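Local coordinates for protein VP1 (Polyomavirus HPyV7, PDB 4PCH) that forms the jelly-roll pentamers of the major capsid protein, which probably build the icosahedral shell and mediate attachment to host cells, at residues 23-33 with 55-66; 113-124 with 225-236. One frame throughout, in Å; residues are numbered along the deposited sequence.

Interaction 1: residues 23-33 with 55-66; sequences VEAVLLPNFGK and PGAALCYSVAVI
Phe-31 lies under the side chain of Leu-59, whose CD1 sits over one ring face, 3.9 Å from the centroid of the Phe-31 ring, in a CH-pi contact. Ala-57 O meets the edge of the same ring. The loops join by backbone: Cys-60 N donates to Asn-30 O at 3.0 Å, and a weak bond runs from Gly-56 N to Gly-32 O. Beside it the bent Lys-33 chain hydrogen-bonds NZ to Pro-55 O from above the carbonyl plane. A chi1 of 173° swings the Asn-30 amide across, ND2 giving Tyr-61 O a weak bond and Ala-167 O its stronger one. Ser-62 OG donates to Leu-28 O over 2.6 Å and accepts from a water that also joins Asn-30 N to Cys-60 O. Beyond Ser-62 the contact is apolar: strands 23-27 and 62-66 run nearly antiparallel, their axes coming within 7.6 Å, Leu-27 CD1 packs on Ala-64 CB at 3.7 Å, and Val-23 CG2 meets Ile-66 CG2 at 3.6 Å. In the jelly roll these strands pair with others, 253-271 and 224-236 respectively; here methyl packing joins them and, where they run into loops, a hydroxyl and a water take up backbone groups.

Interaction 2: residues 113-124 with 225-236; sequences IEGTQLYFWACG and VYLTSADMVGMT
Ile-113 starts the contact by placing CD1 against Thr-236 CB at 3.5 Å, while its CG2 lies near Val-233 O. Glu-114 then forms a two-bond backbone bridge with Met-235, and its carboxylate turns to a salt bridge with Arg-252. Between this bridge and the main ladder the register slips by one residue, beside the classic beta bulge that Val-233 and Gly-234 make opposite Gln-255; Gly-234 CA passes close to Thr-116 O there. The methyl CE of Met-232 reaches the same Thr-116 O at 3.5 Å, folded back by a bend at chi3 (60°). Gln-117 is held at both ends of its amide: NE2 donates in the amide plane to Gly-115 O at 3.0 Å, and OE1 accepts from Tyr-119 OH at 2.8 Å.

From Leu-118 to Gly-124 the strands are regularly antiparallel, with paired bonds to Met-232, Ala-230, Thr-228 and Tyr-226. Leu-118 CD2 packs on Ala-230 CB at 4.0 Å. On the other face, Asp-231 OD1 comes to the edge of the Tyr-119 ring, 3.5 Å from Tyr-119 CD1, with ring and carboxylate planes 43° apart; Arg-260 holds this oxygen in a salt bridge. Phe-120 presents its ring edge to Thr-228 CG2 and also packs on Tyr-202 of a neighbouring subunit. Farther on, Cys-123 SG touches Val-225 CG2 at 3.7 Å and Leu-227 CD2 at 3.9 Å. In this buried jelly-roll sheet the backbone ladder carries the pairing, and the polar ends of Glu-114, Gln-117 and Asp-231 all have partners, which probably offsets the cost of burying them.

Both contacts are mainly buried in the VP1 jelly roll, their centres about 10 Å apart, and they share one sheet: strand 62-67 pairs with strand 224-236, Ala-64 O probably accepting from Leu-227 N and Ile-66 O from Val-225 N. Interaction 2, deep in the sheet and almost wholly buried, is a true strand pair built on a long backbone ladder. Interaction 1 instead joins two strands lacking a common ladder through side chains, is partly exposed along them, and runs out through loops to the exposed Lys-33, so it relies on single bonds and a water. Leu-27 spans the two, resting on Ser-229. Both also touch a second subunit, interaction 1 through Leu-28 and Pro-29, interaction 2 through Glu-114.

Interaction 1: residues 23-33 with 55-66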
loop_
_atom_site.group_PDB
_atom_site.type_symbol
_atom_site.label_atom_id
_atom_site.label_comp_id
_atom_site.label_asym_id
_atom_site.label_seq_id
_atom_site.Cartn_x
_atom_site.Cartn_y
_atom_site.Cartn_z
ATOM N N VAL B 23 -25.036 20.969 -3.837
ATOM C CA VAL B 23 -25.718 20.256 -4.895
ATOM C C VAL B 23 -25.070 18.903 -5.111
ATOM O O VAL B 23 -23.886 18.742 -4.850
ATOM C CB VAL B 23 -25.735 21.080 -6.176
ATOM C CG1 VAL B 23 -24.324 21.348 -6.677
ATOM C CG2 VAL B 23 -26.609 20.416 -7.236
ATOM N N GLU B 24 -25.876 17.954 -5.585
ATOM C CA GLU B 24 -25.428 16.559 -5.808
ATOM C C GLU B 24 -25.598 16.217 -7.282
ATOM O O GLU B 24 -26.507 16.732 -7.938
ATOM C CB GLU B 24 -26.256 15.578 -4.975
ATOM C CG GLU B 24 -25.987 15.662 -3.467
ATOM C CD GLU B 24 -26.725 14.634 -2.604
ATOM O OE1 GLU B 24 -27.463 13.748 -3.119
ATOM O OE2 GLU B 24 -26.560 14.721 -1.360
ATOM N N ALA B 25 -24.771 15.310 -7.772
ATOM C CA ALA B 25 -24.927 14.776 -9.104
ATOM C C ALA B 25 -24.259 13.419 -9.164
ATOM O O ALA B 25 -23.315 13.150 -8.411
ATOM C CB ALA B 25 -24.310 15.692 -10.139
ATOM N N VAL B 26 -24.771 12.566 -10.051
ATOM C CA VAL B 26 -24.064 11.339 -10.386
ATOM C C VAL B 26 -23.731 11.354 -11.878
ATOM O O VAL B 26 -24.641 11.396 -12.704
ATOM C CB VAL B 26 -24.874 10.093 -10.069
ATOM C CG1 VAL B 26 -24.078 8.852 -10.451
ATOM C CG2 VAL B 26 -25.268 10.078 -8.601
ATOM N N LEU B 27 -22.442 11.374 -12.179
ATOM C CA LEU B 27 -21.925 11.369 -13.545
ATOM C C LEU B 27 -21.872 9.915 -13.948
ATOM O O LEU B 27 -21.323 9.076 -13.232
ATOM C CB LEU B 27 -20.551 11.992 -13.694
ATOM C CG LEU B 27 -20.485 13.520 -13.859
ATOM C CD1 LEU B 27 -21.136 14.179 -12.647
ATOM C CD2 LEU B 27 -19.085 14.046 -14.092
ATOM N N LEU B 28 -22.453 9.632 -15.106
ATOM C CA LEU B 28 -22.571 8.285 -15.612
ATOM C C LEU B 28 -21.463 8.000 -16.636
ATOM O O LEU B 28 -21.015 8.910 -17.354
ATOM C CB LEU B 28 -23.928 8.086 -16.291
ATOM C CG LEU B 28 -25.199 8.390 -15.498
ATOM C CD1 LEU B 28 -26.456 8.091 -16.293
ATOM C CD2 LEU B 28 -25.192 7.637 -14.174
ATOM N N PRO B 29 -21.019 6.745 -16.710
ATOM C CA PRO B 29 -19.976 6.436 -17.657
ATOM C C PRO B 29 -20.415 6.584 -19.099
ATOM O O PRO B 29 -21.578 6.382 -19.417
ATOM C CB PRO B 29 -19.664 4.969 -17.357
ATOM C CG PRO B 29 -20.902 4.427 -16.796
ATOM C CD PRO B 29 -21.389 5.546 -15.919
ATOM N N ASN B 30 -19.449 6.968 -19.915
ATOM C CA ASN B 30 -19.699 7.364 -21.254
ATOM C C ASN B 30 -18.639 6.849 -22.205
ATOM O O ASN B 30 -17.485 7.224 -22.082
ATOM C CB ASN B 30 -19.703 8.900 -21.214
ATOM C CG ASN B 30 -19.796 9.499 -22.550
ATOM O OD1 ASN B 30 -20.464 8.962 -23.431
ATOM N ND2 ASN B 30 -19.087 10.607 -22.743
ATOM N N PHE B 31 -19.041 5.970 -23.136
ATOM C CA PHE B 31 -18.144 5.451 -24.156
ATOM C C PHE B 31 -18.674 6.161 -25.367
ATOM O O PHE B 31 -19.514 5.617 -26.121
ATOM C CB PHE B 31 -18.297 3.937 -24.340
ATOM C CG PHE B 31 -17.723 3.133 -23.223
ATOM C CD1 PHE B 31 -18.460 2.900 -22.077
ATOM C CD2 PHE B 31 -16.443 2.624 -23.306
ATOM C CE1 PHE B 31 -17.940 2.173 -21.049
ATOM C CE2 PHE B 31 -15.921 1.863 -22.275
ATOM C CZ PHE B 31 -16.675 1.638 -21.153
ATOM N N GLY B 32 -18.234 7.407 -25.468
ATOM C CA GLY B 32 -18.669 8.378 -26.429
ATOM C C GLY B 32 -18.565 7.884 -27.842
ATOM O O GLY B 32 -17.585 7.208 -28.220
ATOM N N LYS B 33 -19.630 8.182 -28.571
ATOM C CA LYS B 33 -19.787 7.903 -29.987
ATOM C C LYS B 33 -20.124 9.181 -30.765
ATOM O O LYS B 33 -20.259 9.149 -31.984
ATOM C CB LYS B 33 -20.946 6.938 -30.199
ATOM C CG LYS B 33 -20.801 5.565 -29.596
ATOM C CD LYS B 33 -21.912 4.666 -30.108
ATOM C CE LYS B 33 -21.559 4.046 -31.455
ATOM N NZ LYS B 33 -20.691 2.837 -31.316
ATOM N N PRO B 55 -15.300 4.257 -31.369
ATOM C CA PRO B 55 -16.323 4.824 -30.526
ATOM C C PRO B 55 -17.231 3.702 -29.978
ATOM O O PRO B 55 -17.550 2.743 -30.685
ATOM C CB PRO B 55 -17.072 5.764 -31.476
ATOM C CG PRO B 55 -16.892 5.159 -32.807
ATOM C CD PRO B 55 -15.630 4.368 -32.804
ATOM N N GLY B 56 -17.639 3.851 -28.733
ATOM C CA GLY B 56 -18.374 2.793 -28.047
ATOM C C GLY B 56 -17.471 1.820 -27.309
ATOM O O GLY B 56 -17.937 1.122 -26.420
ATOM N N ALA B 57 -16.209 1.743 -27.710
ATOM C CA ALA B 57 -15.227 0.849 -27.098
ATOM C C ALA B 57 -14.283 1.569 -26.135
ATOM O O ALA B 57 -13.894 1.017 -25.094
ATOM C CB ALA B 57 -14.419 0.184 -28.205
ATOM N N ALA B 58 -13.885 2.780 -26.506
ATOM C CA ALA B 58 -12.959 3.584 -25.717
ATOM C C ALA B 58 -13.686 4.431 -24.684
ATOM O O ALA B 58 -14.637 5.148 -25.029
ATOM C CB ALA B 58 -12.158 4.485 -26.640
ATOM N N LEU B 59 -13.234 4.388 -23.437
ATOM C CA LEU B 59 -13.857 5.207 -22.384
ATOM C C LEU B 59 -13.538 6.683 -22.595
ATOM O O LEU B 59 -12.376 7.056 -22.815
ATOM C CB LEU B 59 -13.421 4.785 -20.975
ATOM C CG LEU B 59 -14.176 5.459 -19.818
ATOM C CD1 LEU B 59 -15.648 5.063 -19.821
ATOM C CD2 LEU B 59 -13.508 5.137 -18.498
ATOM N N CYS B 60 -14.581 7.527 -22.517
ATOM C CA CYS B 60 -14.402 8.963 -22.615
ATOM C C CYS B 60 -14.686 9.654 -21.297
ATOM O O CYS B 60 -15.325 9.088 -20.434
ATOM C CB CYS B 60 -15.297 9.540 -23.718
ATOM S SG CYS B 60 -14.882 9.009 -25.387
ATOM N N TYR B 61 -14.210 10.884 -21.130
ATOM C CA TYR B 61 -14.579 11.618 -19.930
ATOM C C TYR B 61 -16.098 11.852 -19.889
ATOM O O TYR B 61 -16.745 12.084 -20.939
ATOM C CB TYR B 61 -13.895 12.968 -19.879
ATOM C CG TYR B 61 -12.413 12.917 -19.612
ATOM C CD1 TYR B 61 -11.920 12.786 -18.317
ATOM C CD2 TYR B 61 -11.509 13.045 -20.641
ATOM C CE1 TYR B 61 -10.559 12.747 -18.063
ATOM C CE2 TYR B 61 -10.133 13.027 -20.407
ATOM C CZ TYR B 61 -9.661 12.863 -19.111
ATOM O OH TYR B 61 -8.302 12.845 -18.909
ATOM N N SER B 62 -16.618 11.782 -18.673
ATOM C CA SER B 62 -17.960 12.169 -18.334
ATOM C C SER B 62 -17.920 13.601 -17.885
ATOM O O SER B 62 -16.997 13.986 -17.180
ATOM C CB SER B 62 -18.466 11.306 -17.177
ATOM O OG SER B 62 -18.583 9.932 -17.561
ATOM N N VAL B 63 -18.940 14.370 -18.252
ATOM C CA VAL B 63 -19.030 15.765 -17.834
ATOM C C VAL B 63 -20.445 16.068 -17.379
ATOM O O VAL B 63 -21.426 15.537 -17.920
ATOM C CB VAL B 63 -18.620 16.754 -18.953
ATOM C CG1 VAL B 63 -17.144 16.601 -19.304
ATOM C CG2 VAL B 63 -19.450 16.557 -20.192
ATOM N N ALA B 64 -20.546 16.969 -16.425
ATOM C CA ALA B 64 -21.831 17.534 -16.026
ATOM C C ALA B 64 -21.612 19.006 -15.754
ATOM O O ALA B 64 -20.559 19.377 -15.244
ATOM C CB ALA B 64 -22.393 16.845 -14.805
ATOM N N VAL B 65 -22.600 19.822 -16.132
ATOM C CA VAL B 65 -22.595 21.244 -15.824
ATOM C C VAL B 65 -23.860 21.508 -15.027
ATOM O O VAL B 65 -24.979 21.362 -15.542
ATOM C CB VAL B 65 -22.545 22.137 -17.063
ATOM C CG1 VAL B 65 -22.345 23.586 -16.643
ATOM C CG2 VAL B 65 -21.409 21.725 -17.985
ATOM N N ILE B 66 -23.660 21.887 -13.771
ATOM C CA ILE B 66 -24.732 21.984 -12.794
ATOM C C ILE B 66 -24.988 23.461 -12.523
ATOM O O ILE B 66 -24.107 24.166 -12.051
ATOM C CB ILE B 66 -24.359 21.300 -11.452
ATOM C CG1 ILE B 66 -23.854 19.858 -11.646
ATOM C CG2 ILE B 66 -25.557 21.310 -10.516
ATOM C CD1 ILE B 66 -24.766 18.988 -12.458
HETATM O O HOH W 1 -17.037 8.026 -18.498
#

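Interaction 2: residues 113-124 with 225-236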
loop_
_atom_site.group_PDB
_atom_site.type_symbol
_atom_site.label_atom_id
_atom_site.label_comp_id
_atom_site.label_asym_id
_atom_site.label_seq_id
_atom_site.Cartn_x
_atom_site.Cartn_y
_atom_site.Cartn_z
ATOM N N ILE B 113 -12.545 -8.736 -12.675
ATOM C CA ILE B 113 -12.034 -7.570 -13.395
ATOM C C ILE B 113 -10.542 -7.463 -13.186
ATOM O O ILE B 113 -10.061 -7.615 -12.061
ATOM C CB ILE B 113 -12.680 -6.268 -12.894
ATOM C CG1 ILE B 113 -14.207 -6.345 -13.012
ATOM C CG2 ILE B 113 -12.100 -5.068 -13.621
ATOM C CD1 ILE B 113 -14.719 -6.475 -14.432
ATOM N N GLU B 114 -9.790 -7.173 -14.240
ATOM C CA GLU B 114 -8.374 -6.863 -14.086
ATOM C C GLU B 114 -7.879 -6.044 -15.256
ATOM O O GLU B 114 -8.507 -6.002 -16.295
ATOM C CB GLU B 114 -7.489 -8.125 -13.943
ATOM C CG GLU B 114 -7.603 -9.121 -15.101
ATOM C CD GLU B 114 -8.924 -9.901 -15.114
ATOM O OE1 GLU B 114 -9.280 -10.463 -14.064
ATOM O OE2 GLU B 114 -9.607 -9.971 -16.172
ATOM N N GLY B 115 -6.725 -5.433 -15.065
ATOM C CA GLY B 115 -6.058 -4.699 -16.136
ATOM C C GLY B 115 -5.849 -3.236 -15.826
ATOM O O GLY B 115 -5.779 -2.830 -14.675
ATOM N N THR B 116 -5.674 -2.469 -16.884
ATOM C CA THR B 116 -5.272 -1.059 -16.780
ATOM C C THR B 116 -6.453 -0.233 -16.271
ATOM O O THR B 116 -7.605 -0.490 -16.621
ATOM C CB THR B 116 -4.708 -0.611 -18.159
ATOM O OG1 THR B 116 -3.403 -1.173 -18.312
ATOM C CG2 THR B 116 -4.605 0.888 -18.301
ATOM N N GLN B 117 -6.162 0.771 -15.441
ATOM C CA GLN B 117 -7.190 1.515 -14.730
ATOM C C GLN B 117 -6.895 3.019 -14.766
ATOM O O GLN B 117 -5.740 3.437 -14.870
ATOM C CB GLN B 117 -7.255 1.082 -13.248
ATOM C CG GLN B 117 -7.441 -0.415 -13.046
ATOM C CD GLN B 117 -6.908 -0.922 -11.734
ATOM O OE1 GLN B 117 -7.231 -0.395 -10.661
ATOM N NE2 GLN B 117 -6.128 -2.020 -11.794
ATOM N N LEU B 118 -7.976 3.783 -14.611
ATOM C CA LEU B 118 -7.915 5.231 -14.412
ATOM C C LEU B 118 -9.041 5.631 -13.487
ATOM O O LEU B 118 -10.188 5.258 -13.731
ATOM C CB LEU B 118 -8.055 5.964 -15.731
ATOM C CG LEU B 118 -8.274 7.492 -15.672
ATOM C CD1 LEU B 118 -7.055 8.175 -15.052
ATOM C CD2 LEU B 118 -8.629 8.087 -17.026
ATOM N N TYR B 119 -8.706 6.408 -12.458
ATOM C CA TYR B 119 -9.713 6.994 -11.545
ATOM C C TYR B 119 -9.456 8.484 -11.518
ATOM O O TYR B 119 -8.392 8.913 -11.110
ATOM C CB TYR B 119 -9.615 6.381 -10.172
ATOM C CG TYR B 119 -9.641 4.872 -10.228
ATOM C CD1 TYR B 119 -10.836 4.192 -10.370
ATOM C CD2 TYR B 119 -8.473 4.129 -10.180
ATOM C CE1 TYR B 119 -10.875 2.807 -10.468
ATOM C CE2 TYR B 119 -8.501 2.746 -10.240
ATOM C CZ TYR B 119 -9.706 2.090 -10.407
ATOM O OH TYR B 119 -9.767 0.723 -10.507
ATOM N N PHE B 120 -10.403 9.254 -12.037
ATOM C CA PHE B 120 -10.172 10.699 -12.226
ATOM C C PHE B 120 -11.392 11.496 -11.851
ATOM O O PHE B 120 -12.507 11.108 -12.199
ATOM C CB PHE B 120 -9.812 11.000 -13.685
ATOM C CG PHE B 120 -9.653 12.460 -13.985
ATOM C CD1 PHE B 120 -8.411 13.070 -13.876
ATOM C CD2 PHE B 120 -10.747 13.217 -14.414
ATOM C CE1 PHE B 120 -8.246 14.425 -14.147
ATOM C CE2 PHE B 120 -10.604 14.559 -14.676
ATOM C CZ PHE B 120 -9.358 15.172 -14.531
ATOM N N TRP B 121 -11.182 12.620 -11.154
ATOM C CA TRP B 121 -12.256 13.583 -10.974
ATOM C C TRP B 121 -11.709 15.003 -11.108
ATOM O O TRP B 121 -10.511 15.273 -10.864
ATOM C CB TRP B 121 -12.990 13.388 -9.624
ATOM C CG TRP B 121 -12.119 13.597 -8.438
ATOM C CD1 TRP B 121 -11.502 12.620 -7.685
ATOM C CD2 TRP B 121 -11.751 14.855 -7.845
ATOM N NE1 TRP B 121 -10.759 13.205 -6.696
ATOM C CE2 TRP B 121 -10.893 14.569 -6.766
ATOM C CE3 TRP B 121 -12.049 16.193 -8.137
ATOM C CZ2 TRP B 121 -10.327 15.570 -5.971
ATOM C CZ3 TRP B 121 -11.503 17.191 -7.348
ATOM C CH2 TRP B 121 -10.638 16.871 -6.272
ATOM N N ALA B 122 -12.605 15.902 -11.490
ATOM C CA ALA B 122 -12.346 17.346 -11.527
ATOM C C ALA B 122 -13.605 18.122 -11.200
ATOM O O ALA B 122 -14.725 17.691 -11.486
ATOM C CB ALA B 122 -11.765 17.797 -12.865
ATOM N N CYS B 123 -13.383 19.279 -10.562
ATOM C CA CYS B 123 -14.404 20.241 -10.213
ATOM C C CYS B 123 -13.883 21.642 -10.464
ATOM O O CYS B 123 -12.824 22.031 -9.948
ATOM C CB CYS B 123 -14.779 20.067 -8.737
ATOM S SG CYS B 123 -16.020 21.237 -8.151
ATOM N N GLY B 124 -14.612 22.424 -11.253
ATOM C CA GLY B 124 -14.155 23.743 -11.623
ATOM C C GLY B 124 -15.266 24.708 -12.008
ATOM O O GLY B 124 -16.446 24.357 -12.042
ATOM N N VAL B 225 -21.352 24.970 -11.826
ATOM C CA VAL B 225 -20.151 24.215 -11.454
ATOM C C VAL B 225 -19.973 23.097 -12.485
ATOM O O VAL B 225 -20.947 22.486 -12.933
ATOM C CB VAL B 225 -20.205 23.716 -10.004
ATOM C CG1 VAL B 225 -21.355 22.777 -9.749
ATOM C CG2 VAL B 225 -18.892 23.047 -9.606
ATOM N N TYR B 226 -18.718 22.849 -12.851
ATOM C CA TYR B 226 -18.360 21.949 -13.936
ATOM C C TYR B 226 -17.683 20.756 -13.287
ATOM O O TYR B 226 -16.713 20.942 -12.534
ATOM C CB TYR B 226 -17.387 22.628 -14.912
ATOM C CG TYR B 226 -18.046 23.752 -15.705
ATOM C CD1 TYR B 226 -18.435 24.911 -15.075
ATOM C CD2 TYR B 226 -18.293 23.629 -17.065
ATOM C CE1 TYR B 226 -19.064 25.929 -15.773
ATOM C CE2 TYR B 226 -18.908 24.634 -17.775
ATOM C CZ TYR B 226 -19.302 25.789 -17.115
ATOM O OH TYR B 226 -19.921 26.814 -17.774
ATOM N N LEU B 227 -18.258 19.580 -13.519
ATOM C CA LEU B 227 -17.741 18.299 -13.002
ATOM C C LEU B 227 -17.266 17.455 -14.147
ATOM O O LEU B 227 -17.921 17.394 -15.181
ATOM C CB LEU B 227 -18.847 17.564 -12.253
ATOM C CG LEU B 227 -19.426 18.338 -11.059
ATOM C CD1 LEU B 227 -20.586 17.568 -10.470
ATOM C CD2 LEU B 227 -18.357 18.668 -10.019
ATOM N N THR B 228 -16.140 16.764 -13.946
ATOM C CA THR B 228 -15.574 15.887 -14.976
ATOM C C THR B 228 -15.096 14.623 -14.265
ATOM O O THR B 228 -14.600 14.708 -13.153
ATOM C CB THR B 228 -14.409 16.555 -15.734
ATOM O OG1 THR B 228 -14.789 17.871 -16.166
ATOM C CG2 THR B 228 -14.000 15.747 -16.968
ATOM N N SER B 229 -15.309 13.458 -14.884
ATOM C CA SER B 229 -14.817 12.230 -14.262
ATOM C C SER B 229 -14.465 11.170 -15.282
ATOM O O SER B 229 -14.868 11.248 -16.431
ATOM C CB SER B 229 -15.823 11.693 -13.239
ATOM O OG SER B 229 -16.991 11.192 -13.833
ATOM N N ALA B 230 -13.664 10.187 -14.854
ATOM C CA ALA B 230 -13.478 8.970 -15.624
ATOM C C ALA B 230 -13.024 7.904 -14.664
ATOM O O ALA B 230 -12.097 8.135 -13.855
ATOM C CB ALA B 230 -12.430 9.169 -16.704
ATOM N N ASP B 231 -13.657 6.745 -14.752
ATOM C CA ASP B 231 -13.373 5.629 -13.862
ATOM C C ASP B 231 -13.377 4.333 -14.656
ATOM O O ASP B 231 -14.424 3.750 -14.922
ATOM C CB ASP B 231 -14.377 5.600 -12.708
ATOM C CG ASP B 231 -14.190 6.771 -11.766
ATOM O OD1 ASP B 231 -13.241 6.745 -10.915
ATOM O OD2 ASP B 231 -14.926 7.775 -11.921
ATOM N N MET B 232 -12.186 3.933 -15.075
ATOM C CA MET B 232 -11.970 2.661 -15.760
ATOM C C MET B 232 -11.395 1.706 -14.737
ATOM O O MET B 232 -10.292 1.919 -14.251
ATOM C CB MET B 232 -10.991 2.827 -16.912
ATOM C CG MET B 232 -10.701 1.480 -17.588
ATOM S SD MET B 232 -9.786 1.603 -19.125
ATOM C CE MET B 232 -8.296 2.381 -18.561
ATOM N N VAL B 233 -12.205 0.730 -14.351
ATOM C CA VAL B 233 -11.849 -0.219 -13.308
ATOM C C VAL B 233 -10.999 -1.357 -13.858
ATOM O O VAL B 233 -10.274 -1.988 -13.108
ATOM C CB VAL B 233 -13.111 -0.775 -12.594
ATOM C CG1 VAL B 233 -12.726 -1.583 -11.373
ATOM C CG2 VAL B 233 -14.055 0.323 -12.172
ATOM N N GLY B 234 -11.060 -1.600 -15.170
ATOM C CA GLY B 234 -10.203 -2.592 -15.834
ATOM C C GLY B 234 -10.918 -3.168 -17.032
ATOM O O GLY B 234 -11.742 -2.466 -17.641
ATOM N N MET B 235 -10.621 -4.417 -17.371
ATOM C CA MET B 235 -11.337 -5.112 -18.447
ATOM C C MET B 235 -12.060 -6.369 -17.928
ATOM O O MET B 235 -11.778 -6.883 -16.824
ATOM C CB MET B 235 -10.390 -5.437 -19.601
ATOM C CG MET B 235 -9.922 -4.189 -20.364
ATOM S SD MET B 235 -8.933 -4.705 -21.799
ATOM C CE MET B 235 -10.206 -4.465 -23.055
ATOM N N THR B 236 -12.963 -6.872 -18.760
ATOM C CA THR B 236 -13.839 -7.978 -18.412
ATOM C C THR B 236 -14.155 -8.839 -19.613
ATOM O O THR B 236 -14.114 -8.372 -20.752
ATOM C CB THR B 236 -15.169 -7.460 -17.777
ATOM O OG1 THR B 236 -15.944 -8.579 -17.303
ATOM C CG2 THR B 236 -15.991 -6.637 -18.737
#